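Local coordinates for hypothetical membrane spanning protein (Thermus thermophilus, PDB 2VPZ), which probably serves as the membrane-anchoring, quinone-binding subunit of a polysulfide reductase-type respiratory enzyme complex, at residues 47-50 against 51-54. Residues are numbered along the deposited sequence; the frame is centred on the assembly and turned at random.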
ATOM      1  N   ARG C  47       1.804  16.739  62.708  1.00 68.49           N
ATOM      2  CA  ARG C  47       0.368  16.854  62.930  1.00 69.01           C
ATOM      3  C   ARG C  47      -0.431  17.822  62.061  1.00 68.93           C
ATOM      4  O   ARG C  47      -1.536  17.510  61.595  1.00 69.44           O
ATOM      5  CB  ARG C  47       0.107  17.116  64.412  1.00 70.31           C
ATOM      6  CG  ARG C  47       0.129  15.874  65.292  1.00 72.11           C
ATOM      7  CD  ARG C  47      -1.275  15.267  65.333  1.00 73.02           C
ATOM      8  NE  ARG C  47      -2.282  16.220  65.806  1.00 72.87           N
ATOM      9  CZ  ARG C  47      -3.511  15.900  66.177  1.00 72.99           C
ATOM     10  NH1 ARG C  47      -3.873  14.628  66.127  1.00 72.42           N
ATOM     11  NH2 ARG C  47      -4.374  16.821  66.600  1.00 73.06           N
ATOM     12  N   ARG C  48       0.124  19.005  61.870  1.00 68.19           N
ATOM     13  CA  ARG C  48      -0.516  20.016  61.063  1.00 67.44           C
ATOM     14  C   ARG C  48      -0.206  19.778  59.576  1.00 65.80           C
ATOM     15  O   ARG C  48      -0.967  20.204  58.717  1.00 66.18           O
ATOM     16  CB  ARG C  48      -0.083  21.421  61.488  1.00 68.84           C
ATOM     17  CG  ARG C  48       1.362  21.720  61.187  1.00 70.76           C
ATOM     18  CD  ARG C  48       1.788  23.017  61.822  1.00 73.19           C
ATOM     19  NE  ARG C  48       1.722  24.145  60.907  1.00 75.67           N
ATOM     20  CZ  ARG C  48       2.787  24.818  60.492  1.00 77.25           C
ATOM     21  NH1 ARG C  48       3.982  24.457  60.926  1.00 76.89           N
ATOM     22  NH2 ARG C  48       2.652  25.835  59.650  1.00 77.93           N
ATOM     23  N   TYR C  49       0.896  19.109  59.249  1.00 63.95           N
ATOM     24  CA  TYR C  49       1.137  18.824  57.834  1.00 62.61           C
ATOM     25  C   TYR C  49       0.104  17.773  57.380  1.00 62.65           C
ATOM     26  O   TYR C  49      -0.309  17.741  56.223  1.00 62.79           O
ATOM     27  CB  TYR C  49       2.576  18.382  57.526  1.00 60.89           C
ATOM     28  CG  TYR C  49       3.472  19.571  57.198  1.00 59.05           C
ATOM     29  CD1 TYR C  49       4.142  20.266  58.211  1.00 57.76           C
ATOM     30  CD2 TYR C  49       3.575  20.049  55.890  1.00 57.78           C
ATOM     31  CE1 TYR C  49       4.888  21.410  57.931  1.00 56.75           C
ATOM     32  CE2 TYR C  49       4.315  21.193  55.593  1.00 57.08           C
ATOM     33  CZ  TYR C  49       4.972  21.874  56.620  1.00 56.86           C
ATOM     34  OH  TYR C  49       5.712  23.001  56.340  1.00 55.72           O
ATOM     35  N   THR C  50      -0.348  16.948  58.315  1.00 62.06           N
ATOM     36  CA  THR C  50      -1.349  15.950  58.023  1.00 62.26           C
ATOM     37  C   THR C  50      -2.730  16.635  57.807  1.00 62.21           C
ATOM     38  O   THR C  50      -3.503  16.265  56.904  1.00 61.74           O
ATOM     39  CB  THR C  50      -1.400  14.870  59.155  1.00 62.36           C
ATOM     40  OG1 THR C  50      -0.086  14.382  59.400  1.00 62.58           O
ATOM     41  CG2 THR C  50      -2.334  13.710  58.765  1.00 62.23           C
ATOM     42  N   LEU C  51      -3.037  17.669  58.591  1.00 62.32           N
ATOM     43  CA  LEU C  51      -4.305  18.387  58.417  1.00 62.89           C
ATOM     44  C   LEU C  51      -4.411  18.948  56.970  1.00 63.29           C
ATOM     45  O   LEU C  51      -5.444  18.776  56.315  1.00 63.98           O
ATOM     46  CB  LEU C  51      -4.512  19.547  59.432  1.00 62.35           C
ATOM     47  CG  LEU C  51      -5.814  20.361  59.234  1.00 62.38           C
ATOM     48  CD1 LEU C  51      -7.075  19.478  59.466  1.00 62.30           C
ATOM     49  CD2 LEU C  51      -5.854  21.592  60.167  1.00 61.48           C
ATOM     50  N   TYR C  52      -3.332  19.589  56.514  1.00 63.10           N
ATOM     51  CA  TYR C  52      -3.131  20.219  55.185  1.00 62.77           C
ATOM     52  C   TYR C  52      -3.222  19.253  53.984  1.00 62.40           C
ATOM     53  O   TYR C  52      -3.816  19.559  52.917  1.00 63.04           O
ATOM     54  CB  TYR C  52      -1.751  20.869  55.136  1.00 62.74           C
ATOM     55  CG  TYR C  52      -1.377  21.964  56.103  1.00 63.18           C
ATOM     56  CD1 TYR C  52      -0.038  22.308  56.271  1.00 64.12           C
ATOM     57  CD2 TYR C  52      -2.333  22.746  56.787  1.00 64.17           C
ATOM     58  CE1 TYR C  52       0.383  23.363  57.063  1.00 64.72           C
ATOM     59  CE2 TYR C  52      -1.937  23.830  57.613  1.00 64.84           C
ATOM     60  CZ  TYR C  52      -0.567  24.125  57.744  1.00 65.21           C
ATOM     61  OH  TYR C  52      -0.169  25.193  58.513  1.00 66.42           O
ATOM     62  N   ALA C  53      -2.563  18.110  54.116  1.00 61.50           N
ATOM     63  CA  ALA C  53      -2.586  17.092  53.073  1.00 61.11           C
ATOM     64  C   ALA C  53      -4.042  16.593  52.988  1.00 60.98           C
ATOM     65  O   ALA C  53      -4.514  16.247  51.901  1.00 61.18           O
ATOM     66  CB  ALA C  53      -1.606  15.925  53.412  1.00 61.58           C
ATOM     67  N   LEU C  54      -4.760  16.592  54.115  1.00 61.04           N
ATOM     68  CA  LEU C  54      -6.176  16.188  54.134  1.00 61.68           C
ATOM     69  C   LEU C  54      -7.040  17.274  53.428  1.00 62.10           C
ATOM     70  O   LEU C  54      -7.978  16.962  52.691  1.00 62.15           O
ATOM     71  CB  LEU C  54      -6.731  15.972  55.568  1.00 61.22           C
ATOM     72  CG  LEU C  54      -6.216  14.874  56.500  1.00 62.64           C
ATOM     73  CD1 LEU C  54      -6.969  14.869  57.872  1.00 60.96           C
ATOM     74  CD2 LEU C  54      -6.328  13.484  55.812  1.00 62.07           C
TER
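Arg48 and Tyr52, one helical turn apart, run side by side in the same direction and meet through their polar ends. The guanidinium offers its NE side to a single oxygen: Arg48 NE lies 3.2 Å and Arg48 NH2 3.1 Å from Tyr52 OH. Both bonds are bent, with N-H...O angles near 140°, as expected when two donors share one acceptor; the oxygen is also tilted slightly from the guanidinium plane. Arg48 reaches it with CG held between its backbone N and carbonyl carbon (chi1 68°) and a chain that bends at chi3. Its other terminal nitrogen, NH1, forms a salt bridge with Glu45, a second partner that should further limit the turning of the group.

The tighter packing lies nearer the backbone, where the Tyr52 ring begins at CG. Arg48 O stands over one face, 3.2 Å from Tyr52 CG, while accepting an almost straight bond from Tyr52 N (169°). Beside it the edge of the Tyr52 ring turns toward the face of Tyr49 in a T-shaped pair, Tyr52 CD1 lying 4.3 Å from Tyr49 CD2. An alanine in place of Tyr52 would probably leave Arg48 NE and NH2 without their shared acceptor and open a gap beside the Tyr49 ring.

On the buried side Tyr49 bonds through its hydroxyl to Ser169 and meets Trp171, while Thr50 and Ala53 pack against helix 16-41. The Arg47 side is looser: its exposed side chain stays off residues 51-54, and the bond from Leu51 N to Arg47 O is weak at 3.4 Å. The turn illustrates how i/i+4 polar and i/i+3 aromatic spacings bring side chains together on a helix, here in the first turns of helix 46-65 of an NrfD-like membrane bundle.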